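PDB 4HGZ: CcbJ from Streptomyces caelestis, which probably catalyses an S-adenosyl-L-methionine-dependent N-methylation, as expected of a methyltransferase with a Rossmann-type core. Local coordinates for residues L140-G145 with Y226-A231; C170-G175 with R257-S262; D191-L196 with H212-E217; L204-S209 with Y230-E235. All coordinates share one frame; numbering follows the deposited sequence.

Overall arrangement
Contacts 1, 2 and 4 gather around the join between two sheets: the mixed sheet of the methyltransferase core and the antiparallel four-stranded sheet inserted in sequence between strands 164-171 and 245-251. Contacts 1 and 4 lie about 8 Å apart between centres and share Tyr230 and Ala231, while contact 2, about 17 Å from contact 1, touches both. Contact 3 lies 26 to 29 Å from the others between centres, at the far end of hairpin 193-202/207-216, nested along the chain within the loops closed by contacts 1 and 2. The insertion is thus tied to the core at one end, where contacts 2 and 4 meet a second subunit; contact 3 meets others at the far end.

Contact 1: L140-G145 with Y226-A231; sequences LFCLLG and YRLRYA
Phe141 meets the chain at Tyr230 and Ala231 with the face of its ring. Tyr230 CA sits over the ring centre, 3.6 Å from the centroid and 13° off the normal, a CH-pi contact of the main chain. Tyr230 CB is 3.7 Å from Phe141 CD2, and Ala231 CB is 4.0 Å from Phe141 CE1 toward the far end of the ring. The ring gets there with CG beside its own backbone N (chi1 -69°), and Cys170 and Gln149 also touch it.

The backbone of the same residue makes the polar link: Arg229 N donates to Phe141 O at 2.8 Å, and Leu228 CA adds a CA-H...O contact to that oxygen. A 3-10 turn, 140-142, is thereby held to the edge strand 221-229 of the antiparallel insertion, within a loop that leads from core strand 130-135 into helix 146-159, with Gly145 as its N-cap. Leu143 in this loop comes within about 6 Å, side chain to side chain, of Asn119, a residue of the S-adenosyl-L-homocysteine site; that ligand is not bound to this chain.

Farther along, Leu144 crosses Arg227 at about a right angle, its CD1 lying 3.9 Å from Arg227 CD. The bent Arg229 chain rests its CD 3.8 Å from Gly145 CA, then carries its guanidinium to a salt bridge with Glu235. Gln149 of helix 146-159 bonds Arg229 O.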
loop_
_atom_site.group_PDB
_atom_site.type_symbol
_atom_site.label_atom_id
_atom_site.label_comp_id
_atom_site.label_asym_id
_atom_site.label_seq_id
_atom_site.Cartn_x
_atom_site.Cartn_y
_atom_site.Cartn_z
ATOM N N LEU C 140 27.223 10.737 -10.000
ATOM C CA LEU C 140 28.008 9.574 -9.636
ATOM C C LEU C 140 27.266 8.302 -9.980
ATOM O O LEU C 140 27.885 7.313 -10.358
ATOM C CB LEU C 140 28.321 9.585 -8.142
ATOM C CG LEU C 140 29.067 8.355 -7.637
ATOM C CD1 LEU C 140 30.444 8.311 -8.239
ATOM C CD2 LEU C 140 29.133 8.385 -6.108
ATOM N N PHE C 141 25.940 8.312 -9.831
ATOM C CA PHE C 141 25.157 7.084 -10.031
ATOM C C PHE C 141 24.876 6.817 -11.503
ATOM O O PHE C 141 24.114 5.913 -11.843
ATOM C CB PHE C 141 23.846 7.116 -9.241
ATOM C CG PHE C 141 24.027 7.030 -7.744
ATOM C CD1 PHE C 141 25.242 6.651 -7.190
ATOM C CD2 PHE C 141 22.970 7.302 -6.887
ATOM C CE1 PHE C 141 25.400 6.564 -5.799
ATOM C CE2 PHE C 141 23.122 7.215 -5.494
ATOM C CZ PHE C 141 24.333 6.844 -4.952
ATOM N N CYS C 142 25.475 7.620 -12.375
ATOM C CA CYS C 142 25.367 7.419 -13.825
ATOM C C CYS C 142 26.332 6.337 -14.279
ATOM O O CYS C 142 26.156 5.741 -15.332
ATOM C CB CYS C 142 25.666 8.722 -14.577
ATOM S SG CYS C 142 24.299 9.919 -14.472
ATOM N N LEU C 143 27.361 6.100 -13.472
ATOM C CA LEU C 143 28.284 5.009 -13.704
ATOM C C LEU C 143 27.595 3.712 -13.283
ATOM O O LEU C 143 27.192 3.556 -12.132
ATOM C CB LEU C 143 29.554 5.252 -12.904
ATOM C CG LEU C 143 30.233 6.559 -13.330
ATOM C CD1 LEU C 143 31.347 6.968 -12.388
ATOM C CD2 LEU C 143 30.751 6.411 -14.742
ATOM N N LEU C 144 27.447 2.783 -14.218
ATOM C CA LEU C 144 26.543 1.660 -13.998
ATOM C C LEU C 144 27.133 0.469 -13.243
ATOM O O LEU C 144 26.827 -0.669 -13.542
ATOM C CB LEU C 144 25.900 1.219 -15.312
ATOM C CG LEU C 144 25.119 2.352 -15.983
ATOM C CD1 LEU C 144 24.361 1.868 -17.221
ATOM C CD2 LEU C 144 24.163 2.964 -14.971
ATOM N N GLY C 145 27.947 0.739 -12.235
ATOM C CA GLY C 145 28.398 -0.320 -11.352
ATOM C C GLY C 145 29.219 0.186 -10.185
ATOM O O GLY C 145 29.822 1.263 -10.233
ATOM N N TYR C 226 17.131 7.132 -19.311
ATOM C CA TYR C 226 18.268 7.229 -18.419
ATOM C C TYR C 226 18.436 5.968 -17.548
ATOM O O TYR C 226 17.553 5.119 -17.486
ATOM C CB TYR C 226 18.226 8.542 -17.610
ATOM C CG TYR C 226 17.179 8.601 -16.523
ATOM C CD1 TYR C 226 17.470 8.177 -15.238
ATOM C CD2 TYR C 226 15.899 9.086 -16.779
ATOM C CE1 TYR C 226 16.526 8.225 -14.241
ATOM C CE2 TYR C 226 14.943 9.139 -15.779
ATOM C CZ TYR C 226 15.263 8.707 -14.514
ATOM O OH TYR C 226 14.329 8.745 -13.502
ATOM N N ARG C 227 19.589 5.837 -16.908
ATOM C CA ARG C 227 19.894 4.666 -16.110
ATOM C C ARG C 227 20.757 5.096 -14.949
ATOM O O ARG C 227 21.682 5.865 -15.132
ATOM C CB ARG C 227 20.675 3.631 -16.927
ATOM C CG ARG C 227 19.928 3.030 -18.103
ATOM C CD ARG C 227 20.745 1.931 -18.778
ATOM N NE ARG C 227 19.981 1.258 -19.830
ATOM C CZ ARG C 227 19.374 0.080 -19.689
ATOM N NH1 ARG C 227 19.442 -0.580 -18.537
ATOM N NH2 ARG C 227 18.697 -0.445 -20.704
ATOM N N LEU C 228 20.448 4.597 -13.757
ATOM C CA LEU C 228 21.272 4.842 -12.583
ATOM C C LEU C 228 21.649 3.514 -11.941
ATOM O O LEU C 228 20.912 2.539 -12.040
ATOM C CB LEU C 228 20.506 5.681 -11.548
ATOM C CG LEU C 228 19.921 7.010 -12.014
ATOM C CD1 LEU C 228 18.980 7.553 -10.968
ATOM C CD2 LEU C 228 21.015 8.022 -12.337
ATOM N N ARG C 229 22.800 3.474 -11.289
ATOM C CA ARG C 229 23.021 2.463 -10.274
ATOM C C ARG C 229 23.237 3.214 -8.992
ATOM O O ARG C 229 24.209 3.960 -8.879
ATOM C CB ARG C 229 24.241 1.551 -10.526
ATOM C CG ARG C 229 24.128 0.329 -9.618
ATOM C CD ARG C 229 25.427 -0.205 -9.052
ATOM N NE ARG C 229 26.001 0.581 -7.964
ATOM C CZ ARG C 229 26.286 0.098 -6.756
ATOM N NH1 ARG C 229 26.023 -1.167 -6.452
ATOM N NH2 ARG C 229 26.837 0.887 -5.849
ATOM N N TYR C 230 22.343 3.026 -8.023
ATOM C CA TYR C 230 22.467 3.784 -6.779
ATOM C C TYR C 230 23.223 2.997 -5.724
ATOM O O TYR C 230 23.416 1.788 -5.850
ATOM C CB TYR C 230 21.098 4.213 -6.249
ATOM C CG TYR C 230 20.136 3.075 -6.024
ATOM C CD1 TYR C 230 20.191 2.311 -4.867
ATOM C CD2 TYR C 230 19.172 2.765 -6.965
ATOM C CE1 TYR C 230 19.312 1.263 -4.660
ATOM C CE2 TYR C 230 18.286 1.713 -6.765
ATOM C CZ TYR C 230 18.367 0.970 -5.612
ATOM O OH TYR C 230 17.489 -0.058 -5.410
ATOM N N ALA C 231 23.671 3.692 -4.688
ATOM C CA ALA C 231 24.283 3.021 -3.555
ATOM C C ALA C 231 23.566 3.444 -2.286
ATOM O O ALA C 231 23.039 4.556 -2.194
ATOM C CB ALA C 231 25.732 3.377 -3.461
#

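Contact 2: C170-G175 with R257-S262; sequences CLNPAG and RRFDAS. With SO4 (sulfate ion), chain T; SO4 (sulfate ion), chain S.
Asn172 and Phe259 approach from opposite directions, and the meeting is by packing. The amide oxygen OD1 stands at the edge of the Phe259 ring, near its plane and 3.5 Å from CZ, while Asn172 ND2 lies 3.7 Å from CE1; amide and ring planes are 65° apart. With CG anti to its nitrogen (chi1 173°), Asn172 extends the amide toward the loop, where ND2 donates to Ser263 O just beyond 257-262. Backbone packing follows at Gly175, whose CA approaches Ala261 O and comes within 4.1 Å of Ser262 CA. Ala174 CB lies 3.9 Å from Ala261 O.

Hydrogen bonds shape the loop from within. Asp260 OD1 accepts Ser262 N in an Asx turn and also takes Ser262 OG at 2.9 Å, the two donors reaching it from the same face of the carboxylate plane.

One pair in the loop is joined by charge alone: Arg258 NH2 lies near Asp260 OD2, with no N-H pointed at that oxygen.

Bonds to sulfate mark the outer end. Arg257 grips one sulfate through two donors, NH2 to O3 at 2.6 Å and NE to O4, while Arg258 N makes a weak bond to another. Arg257 and Arg258 of a third subunit also bond the sulfates, which probably come from the crystallisation liquor.

Leu204 and Pro203 of a second subunit pack on both segments. Within the chain, the contact sets the turn from core strand 164-171 into helix 173-176 against the loop joining strands 245-251 and 265-272.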
loop_
_atom_site.group_PDB
_atom_site.type_symbol
_atom_site.label_atom_id
_atom_site.label_comp_id
_atom_site.label_asym_id
_atom_site.label_seq_id
_atom_site.Cartn_x
_atom_site.Cartn_y
_atom_site.Cartn_z
ATOM N N CYS C 170 23.293 12.489 -4.046
ATOM C CA CYS C 170 22.719 11.258 -4.581
ATOM C C CYS C 170 21.362 10.954 -3.975
ATOM O O CYS C 170 21.109 11.279 -2.824
ATOM C CB CYS C 170 23.631 10.077 -4.256
ATOM S SG CYS C 170 25.325 10.283 -4.694
ATOM N N LEU C 171 20.506 10.292 -4.743
ATOM C CA LEU C 171 19.240 9.813 -4.209
ATOM C C LEU C 171 19.498 8.887 -3.029
ATOM O O LEU C 171 20.467 8.132 -3.014
ATOM C CB LEU C 171 18.435 9.098 -5.293
ATOM C CG LEU C 171 18.973 7.763 -5.798
ATOM C CD1 LEU C 171 18.385 6.636 -4.973
ATOM C CD2 LEU C 171 18.616 7.583 -7.264
ATOM N N ASN C 172 18.633 8.972 -2.029
ATOM C CA ASN C 172 18.757 8.194 -0.803
ATOM C C ASN C 172 17.654 7.142 -0.811
ATOM O O ASN C 172 16.487 7.453 -0.593
ATOM C CB ASN C 172 18.599 9.143 0.385
ATOM C CG ASN C 172 18.531 8.423 1.726
ATOM O OD1 ASN C 172 19.401 7.617 2.064
ATOM N ND2 ASN C 172 17.504 8.750 2.519
ATOM N N PRO C 173 18.021 5.891 -1.108
ATOM C CA PRO C 173 17.051 4.825 -1.373
ATOM C C PRO C 173 15.976 4.672 -0.284
ATOM O O PRO C 173 14.787 4.589 -0.609
ATOM C CB PRO C 173 17.921 3.574 -1.473
ATOM C CG PRO C 173 19.268 4.074 -1.843
ATOM C CD PRO C 173 19.411 5.422 -1.218
ATOM N N ALA C 174 16.378 4.648 0.987
ATOM C CA ALA C 174 15.396 4.572 2.078
ATOM C C ALA C 174 14.293 5.606 1.918
ATOM O O ALA C 174 13.111 5.264 1.854
ATOM C CB ALA C 174 16.063 4.736 3.425
ATOM N N GLY C 175 14.684 6.873 1.846
ATOM C CA GLY C 175 13.731 7.977 1.800
ATOM C C GLY C 175 12.984 8.100 0.492
ATOM O O GLY C 175 11.954 8.753 0.419
ATOM N N ARG C 257 20.263 20.982 5.776
ATOM C CA ARG C 257 19.201 20.454 6.612
ATOM C C ARG C 257 19.595 19.082 7.102
ATOM O O ARG C 257 20.337 18.372 6.428
ATOM C CB ARG C 257 17.891 20.370 5.839
ATOM C CG ARG C 257 17.386 21.701 5.408
ATOM C CD ARG C 257 16.024 21.593 4.814
ATOM N NE ARG C 257 15.410 22.911 4.781
ATOM C CZ ARG C 257 15.495 23.740 3.754
ATOM N NH1 ARG C 257 16.159 23.382 2.667
ATOM N NH2 ARG C 257 14.909 24.922 3.821
ATOM N N ARG C 258 19.087 18.712 8.275
ATOM C CA ARG C 258 19.373 17.416 8.869
ATOM C C ARG C 258 19.003 16.257 7.929
ATOM O O ARG C 258 17.916 16.214 7.370
ATOM C CB ARG C 258 18.630 17.279 10.198
ATOM C CG ARG C 258 19.339 16.415 11.233
ATOM C CD ARG C 258 18.397 15.986 12.353
ATOM N NE ARG C 258 17.641 14.789 11.987
ATOM C CZ ARG C 258 16.677 14.252 12.730
ATOM N NH1 ARG C 258 16.341 14.808 13.885
ATOM N NH2 ARG C 258 16.047 13.160 12.315
ATOM N N PHE C 259 19.927 15.323 7.755
ATOM C CA PHE C 259 19.689 14.144 6.938
ATOM C C PHE C 259 19.084 13.057 7.797
ATOM O O PHE C 259 19.621 12.726 8.855
ATOM C CB PHE C 259 21.015 13.645 6.376
ATOM C CG PHE C 259 20.929 12.313 5.679
ATOM C CD1 PHE C 259 20.302 12.197 4.440
ATOM C CD2 PHE C 259 21.510 11.181 6.241
ATOM C CE1 PHE C 259 20.244 10.972 3.773
ATOM C CE2 PHE C 259 21.457 9.951 5.580
ATOM C CZ PHE C 259 20.823 9.849 4.346
ATOM N N ASP C 260 17.967 12.496 7.350
ATOM C CA ASP C 260 17.367 11.378 8.069
ATOM C C ASP C 260 16.690 10.402 7.122
ATOM O O ASP C 260 16.604 10.640 5.914
ATOM C CB ASP C 260 16.359 11.876 9.101
ATOM C CG ASP C 260 15.152 12.535 8.465
ATOM O OD1 ASP C 260 14.761 12.118 7.353
ATOM O OD2 ASP C 260 14.588 13.468 9.076
ATOM N N ALA C 261 16.178 9.321 7.694
ATOM C CA ALA C 261 15.630 8.219 6.928
ATOM C C ALA C 261 14.663 8.665 5.840
ATOM O O ALA C 261 14.555 8.008 4.803
ATOM C CB ALA C 261 14.961 7.210 7.861
ATOM N N SER C 262 13.958 9.770 6.066
ATOM C CA SER C 262 12.958 10.204 5.095
ATOM C C SER C 262 13.500 11.164 4.035
ATOM O O SER C 262 12.760 11.614 3.162
ATOM C CB SER C 262 11.760 10.831 5.798
ATOM O OG SER C 262 12.101 12.106 6.293
HETATM S S SO4 T . 13.524 25.106 7.113
HETATM O O1 SO4 T . 13.170 25.998 8.213
HETATM O O2 SO4 T . 12.526 24.045 7.011
HETATM O O3 SO4 T . 13.588 25.879 5.868
HETATM O O4 SO4 T . 14.820 24.488 7.373
HETATM S S SO4 S . 17.009 20.976 10.466
HETATM O O1 SO4 S . 16.289 22.052 11.143
HETATM O O2 SO4 S . 17.068 19.810 11.346
HETATM O O3 SO4 S . 16.306 20.618 9.229
HETATM O O4 SO4 S . 18.367 21.432 10.185
#

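Contact 3: D191-L196 with H212-E217; sequences DTAVHL and HIVLSE
Val194 and Leu215 form a hydrogen-bonded pair between two antiparallel strands, 193-196 and 212-216, whose axes come within 4.7 Å at 164°. This is the end of the beta hairpin 193-202/207-216, far from its turn, in the antiparallel four-stranded sheet. Val194 and Leu196 each exchange two backbone bonds with their partners, Leu215 and Ile213, and Glu217 N closes the end of the strand pair on Thr192 O at 3.0 Å.

Side chains alternate between the two faces. On the face of Val194, Leu196, Ile213 and Leu215 the cluster is apolar: Leu196 and Leu215 cross at about a right angle and touch CD1 to CD1 at 3.6 Å, while Val194 CG2 reaches Leu215 CB at 4.0 Å. Phe184 of the neighbouring strand packs on Leu196, and residues of a fourth subunit, among them Ile221 and His211, cover part of this face.

On the other face His195 lies beside Val214, whose CG1 stands over the imidazole face, offset toward the rim. The ring edge faces His212: ND1 of His195 and NE2 of His212 are hydrogen-bonded at 3.1 Å, with the ring planes 54° apart and neither over the other. With CG anti to the backbone N (chi1 -179°), the His212 ring extends toward His195. Glu190 is hydrogen-bonded to the other ring nitrogen of His195, NE2.

At the hairpin end Glu217 forms a salt bridge with Arg222 of the fourth subunit, and one water donates to both Asp191 O and Glu217 OE1, at 2.8 Å from the latter.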
loop_
_atom_site.group_PDB
_atom_site.type_symbol
_atom_site.label_atom_id
_atom_site.label_comp_id
_atom_site.label_asym_id
_atom_site.label_seq_id
_atom_site.Cartn_x
_atom_site.Cartn_y
_atom_site.Cartn_z
ATOM N N ASP C 191 0.123 23.485 -19.456
ATOM C CA ASP C 191 -1.124 23.752 -20.164
ATOM C C ASP C 191 -1.288 22.855 -21.392
ATOM O O ASP C 191 -2.392 22.404 -21.696
ATOM C CB ASP C 191 -1.212 25.229 -20.573
ATOM C CG ASP C 191 -0.766 26.177 -19.460
ATOM O OD1 ASP C 191 -0.147 25.702 -18.486
ATOM O OD2 ASP C 191 -1.027 27.397 -19.563
ATOM N N THR C 192 -0.188 22.597 -22.092
ATOM C CA THR C 192 -0.248 21.892 -23.375
ATOM C C THR C 192 0.607 20.623 -23.429
ATOM O O THR C 192 0.832 20.076 -24.501
ATOM C CB THR C 192 0.194 22.807 -24.550
ATOM O OG1 THR C 192 1.597 23.073 -24.446
ATOM C CG2 THR C 192 -0.585 24.143 -24.562
ATOM N N ALA C 193 1.097 20.159 -22.285
ATOM C CA ALA C 193 1.872 18.928 -22.265
ATOM C C ALA C 193 1.893 18.326 -20.873
ATOM O O ALA C 193 1.729 19.038 -19.884
ATOM C CB ALA C 193 3.292 19.181 -22.750
ATOM N N VAL C 194 2.087 17.014 -20.804
ATOM C CA VAL C 194 2.295 16.352 -19.531
ATOM C C VAL C 194 3.639 15.644 -19.558
ATOM O O VAL C 194 4.045 15.094 -20.587
ATOM C CB VAL C 194 1.181 15.339 -19.206
ATOM C CG1 VAL C 194 -0.178 15.998 -19.355
ATOM C CG2 VAL C 194 1.272 14.152 -20.126
ATOM N N HIS C 195 4.327 15.688 -18.424
ATOM C CA HIS C 195 5.583 14.987 -18.240
ATOM C C HIS C 195 5.357 13.789 -17.333
ATOM O O HIS C 195 4.912 13.933 -16.191
ATOM C CB HIS C 195 6.632 15.925 -17.635
ATOM C CG HIS C 195 6.921 17.125 -18.483
ATOM N ND1 HIS C 195 8.122 17.307 -19.135
ATOM C CD2 HIS C 195 6.154 18.194 -18.806
ATOM C CE1 HIS C 195 8.089 18.443 -19.811
ATOM N NE2 HIS C 195 6.906 19.000 -19.629
ATOM N N LEU C 196 5.659 12.606 -17.854
ATOM C CA LEU C 196 5.454 11.359 -17.121
ATOM C C LEU C 196 6.761 10.579 -17.049
ATOM O O LEU C 196 7.736 10.925 -17.713
ATOM C CB LEU C 196 4.392 10.521 -17.834
ATOM C CG LEU C 196 3.213 11.380 -18.288
ATOM C CD1 LEU C 196 2.391 10.712 -19.380
ATOM C CD2 LEU C 196 2.352 11.701 -17.088
ATOM N N HIS C 212 11.947 9.467 -19.272
ATOM C CA HIS C 212 11.138 10.641 -19.038
ATOM C C HIS C 212 10.325 10.822 -20.313
ATOM O O HIS C 212 10.888 10.887 -21.400
ATOM C CB HIS C 212 12.012 11.862 -18.751
ATOM C CG HIS C 212 11.230 13.112 -18.481
ATOM N ND1 HIS C 212 10.910 13.532 -17.207
ATOM C CD2 HIS C 212 10.693 14.029 -19.325
ATOM C CE1 HIS C 212 10.209 14.651 -17.277
ATOM N NE2 HIS C 212 10.065 14.975 -18.551
ATOM N N ILE C 213 9.003 10.870 -20.177
ATOM C CA ILE C 213 8.090 10.987 -21.319
ATOM C C ILE C 213 7.387 12.343 -21.365
ATOM O O ILE C 213 6.887 12.825 -20.350
ATOM C CB ILE C 213 6.996 9.915 -21.237
ATOM C CG1 ILE C 213 7.629 8.541 -21.040
ATOM C CG2 ILE C 213 6.119 9.951 -22.471
ATOM C CD1 ILE C 213 6.623 7.463 -20.707
ATOM N N VAL C 214 7.339 12.947 -22.542
ATOM C CA VAL C 214 6.590 14.189 -22.749
ATOM C C VAL C 214 5.531 13.957 -23.830
ATOM O O VAL C 214 5.866 13.605 -24.964
ATOM C CB VAL C 214 7.519 15.350 -23.195
ATOM C CG1 VAL C 214 6.781 16.662 -23.187
ATOM C CG2 VAL C 214 8.731 15.452 -22.293
ATOM N N LEU C 215 4.259 14.118 -23.472
ATOM C CA LEU C 215 3.166 14.014 -24.439
ATOM C C LEU C 215 2.604 15.404 -24.655
ATOM O O LEU C 215 2.364 16.132 -23.687
ATOM C CB LEU C 215 2.058 13.114 -23.910
ATOM C CG LEU C 215 2.458 11.772 -23.311
ATOM C CD1 LEU C 215 1.218 11.037 -22.805
ATOM C CD2 LEU C 215 3.188 10.945 -24.340
ATOM N N SER C 216 2.385 15.778 -25.910
ATOM C CA SER C 216 1.963 17.145 -26.212
ATOM C C SER C 216 0.633 17.184 -26.940
ATOM O O SER C 216 0.313 16.272 -27.710
ATOM C CB SER C 216 3.036 17.875 -27.036
ATOM O OG SER C 216 4.342 17.506 -26.621
ATOM N N GLU C 217 -0.126 18.252 -26.700
ATOM C CA GLU C 217 -1.434 18.454 -27.320
ATOM C C GLU C 217 -1.457 18.084 -28.801
ATOM O O GLU C 217 -2.442 17.541 -29.300
ATOM C CB GLU C 217 -1.901 19.896 -27.139
ATOM C CG GLU C 217 -3.291 20.167 -27.694
ATOM C CD GLU C 217 -4.388 19.427 -26.947
ATOM O OE1 GLU C 217 -4.353 19.402 -25.697
ATOM O OE2 GLU C 217 -5.296 18.880 -27.609
HETATM O O HOH W 1 -4.276 21.648 -24.056
#

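Contact 4: L204-S209 with Y230-E235; sequences LAQTLS and YAYPAE
Gln206 carries the contact, reaching over Tyr230 toward the start of helix 233-242. Its CB lies above the phenol face, 3.9 Å from the ring centroid, a CH-pi contact; CG passes beyond the ring's rim, 3.9 Å from Tyr230 CE1. The chain runs straight on (chi2 177°), and the amide lies nearly parallel to that ring, 10° between planes. At the tip, OE1 is at the edge of the Tyr232 ring, 3.9 Å from CE2 and in its plane, while the amide stands almost perpendicular to this second ring.

NE2 spends both hydrogens within its amide plane: one goes to Tyr230 O at 3.0 Å, the other, nearly straight at 174°, to the syn lone pair of Glu235 OE1. That oxygen also accepts Tyr232 N at 3.2 Å, from the anti side, well out of the carboxylate plane. Glu235 OE2 accepts from Gln146. The Gln206 backbone adds a bond of its own: Tyr230 N donates to Gln206 O. Tyr232 stacks on Tyr232 of a second subunit.

With Tyr232 as N-cap, the Glu235 bond to its nitrogen is one half of a capping box; Gln206 itself opens the G1 beta bulge, opposite Asp202, of hairpin 193-202/207-216.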
loop_
_atom_site.group_PDB
_atom_site.type_symbol
_atom_site.label_atom_id
_atom_site.label_comp_id
_atom_site.label_asym_id
_atom_site.label_seq_id
_atom_site.Cartn_x
_atom_site.Cartn_y
_atom_site.Cartn_z
ATOM N N LEU C 204 17.875 -5.626 -6.378
ATOM C CA LEU C 204 19.041 -6.493 -6.166
ATOM C C LEU C 204 20.291 -5.901 -6.824
ATOM O O LEU C 204 21.299 -5.697 -6.164
ATOM C CB LEU C 204 18.771 -7.909 -6.677
ATOM C CG LEU C 204 19.832 -8.942 -6.318
ATOM C CD1 LEU C 204 20.320 -8.717 -4.902
ATOM C CD2 LEU C 204 19.296 -10.349 -6.476
ATOM N N ALA C 205 20.213 -5.596 -8.116
ATOM C CA ALA C 205 21.324 -4.930 -8.803
ATOM C C ALA C 205 21.426 -3.459 -8.419
ATOM O O ALA C 205 22.415 -2.809 -8.732
ATOM C CB ALA C 205 21.166 -5.052 -10.294
ATOM N N GLN C 206 20.389 -2.946 -7.760
ATOM C CA GLN C 206 20.301 -1.538 -7.392
ATOM C C GLN C 206 20.360 -0.607 -8.599
ATOM O O GLN C 206 21.043 0.415 -8.593
ATOM C CB GLN C 206 21.365 -1.193 -6.355
ATOM C CG GLN C 206 21.231 -2.064 -5.115
ATOM C CD GLN C 206 22.314 -1.812 -4.086
ATOM O OE1 GLN C 206 22.503 -2.613 -3.174
ATOM N NE2 GLN C 206 23.037 -0.700 -4.226
ATOM N N THR C 207 19.614 -0.960 -9.632
ATOM C CA THR C 207 19.556 -0.130 -10.819
ATOM C C THR C 207 18.193 0.486 -11.011
ATOM O O THR C 207 17.177 -0.067 -10.577
ATOM C CB THR C 207 19.851 -0.946 -12.085
ATOM O OG1 THR C 207 18.980 -2.087 -12.128
ATOM C CG2 THR C 207 21.285 -1.412 -12.084
ATOM N N LEU C 208 18.186 1.632 -11.683
ATOM C CA LEU C 208 16.969 2.213 -12.230
ATOM C C LEU C 208 17.183 2.469 -13.711
ATOM O O LEU C 208 18.218 3.001 -14.127
ATOM C CB LEU C 208 16.640 3.533 -11.551
ATOM C CG LEU C 208 16.131 3.457 -10.131
ATOM C CD1 LEU C 208 16.365 4.804 -9.478
ATOM C CD2 LEU C 208 14.648 3.075 -10.143
ATOM N N SER C 209 16.199 2.080 -14.502
ATOM C CA SER C 209 16.200 2.362 -15.916
ATOM C C SER C 209 14.840 2.985 -16.237
ATOM O O SER C 209 13.792 2.384 -15.996
ATOM C CB SER C 209 16.422 1.078 -16.704
ATOM O OG SER C 209 16.251 1.305 -18.090
ATOM N N TYR C 230 22.343 3.026 -8.023
ATOM C CA TYR C 230 22.467 3.784 -6.779
ATOM C C TYR C 230 23.223 2.997 -5.724
ATOM O O TYR C 230 23.416 1.788 -5.850
ATOM C CB TYR C 230 21.098 4.213 -6.249
ATOM C CG TYR C 230 20.136 3.075 -6.024
ATOM C CD1 TYR C 230 20.191 2.311 -4.867
ATOM C CD2 TYR C 230 19.172 2.765 -6.965
ATOM C CE1 TYR C 230 19.312 1.263 -4.660
ATOM C CE2 TYR C 230 18.286 1.713 -6.765
ATOM C CZ TYR C 230 18.367 0.970 -5.612
ATOM O OH TYR C 230 17.489 -0.058 -5.410
ATOM N N ALA C 231 23.671 3.692 -4.688
ATOM C CA ALA C 231 24.283 3.021 -3.555
ATOM C C ALA C 231 23.566 3.444 -2.286
ATOM O O ALA C 231 23.039 4.556 -2.194
ATOM C CB ALA C 231 25.732 3.377 -3.461
ATOM N N TYR C 232 23.542 2.562 -1.302
ATOM C CA TYR C 232 23.053 2.955 -0.011
ATOM C C TYR C 232 24.165 3.702 0.708
ATOM O O TYR C 232 25.343 3.420 0.492
ATOM C CB TYR C 232 22.646 1.736 0.774
ATOM C CG TYR C 232 21.339 1.136 0.333
ATOM C CD1 TYR C 232 20.138 1.535 0.911
ATOM C CD2 TYR C 232 21.303 0.154 -0.638
ATOM C CE1 TYR C 232 18.948 0.977 0.528
ATOM C CE2 TYR C 232 20.117 -0.414 -1.021
ATOM C CZ TYR C 232 18.950 -0.002 -0.434
ATOM O OH TYR C 232 17.777 -0.563 -0.821
ATOM N N PRO C 233 23.798 4.669 1.555
ATOM C CA PRO C 233 24.766 5.466 2.311
ATOM C C PRO C 233 25.911 4.646 2.920
ATOM O O PRO C 233 27.075 5.015 2.772
ATOM C CB PRO C 233 23.902 6.081 3.411
ATOM C CG PRO C 233 22.603 6.329 2.706
ATOM C CD PRO C 233 22.413 5.130 1.786
ATOM N N ALA C 234 25.602 3.547 3.597
ATOM C CA ALA C 234 26.658 2.773 4.246
ATOM C C ALA C 234 27.555 2.064 3.235
ATOM O O ALA C 234 28.759 1.935 3.455
ATOM C CB ALA C 234 26.081 1.781 5.262
ATOM N N GLU C 235 26.962 1.598 2.138
ATOM C CA GLU C 235 27.723 1.019 1.038
ATOM C C GLU C 235 28.605 2.118 0.458
ATOM O O GLU C 235 29.809 1.940 0.280
ATOM C CB GLU C 235 26.780 0.482 -0.042
ATOM C CG GLU C 235 27.463 -0.059 -1.292
ATOM C CD GLU C 235 26.524 -0.187 -2.496
ATOM O OE1 GLU C 235 25.311 0.099 -2.364
ATOM O OE2 GLU C 235 27.006 -0.578 -3.585
#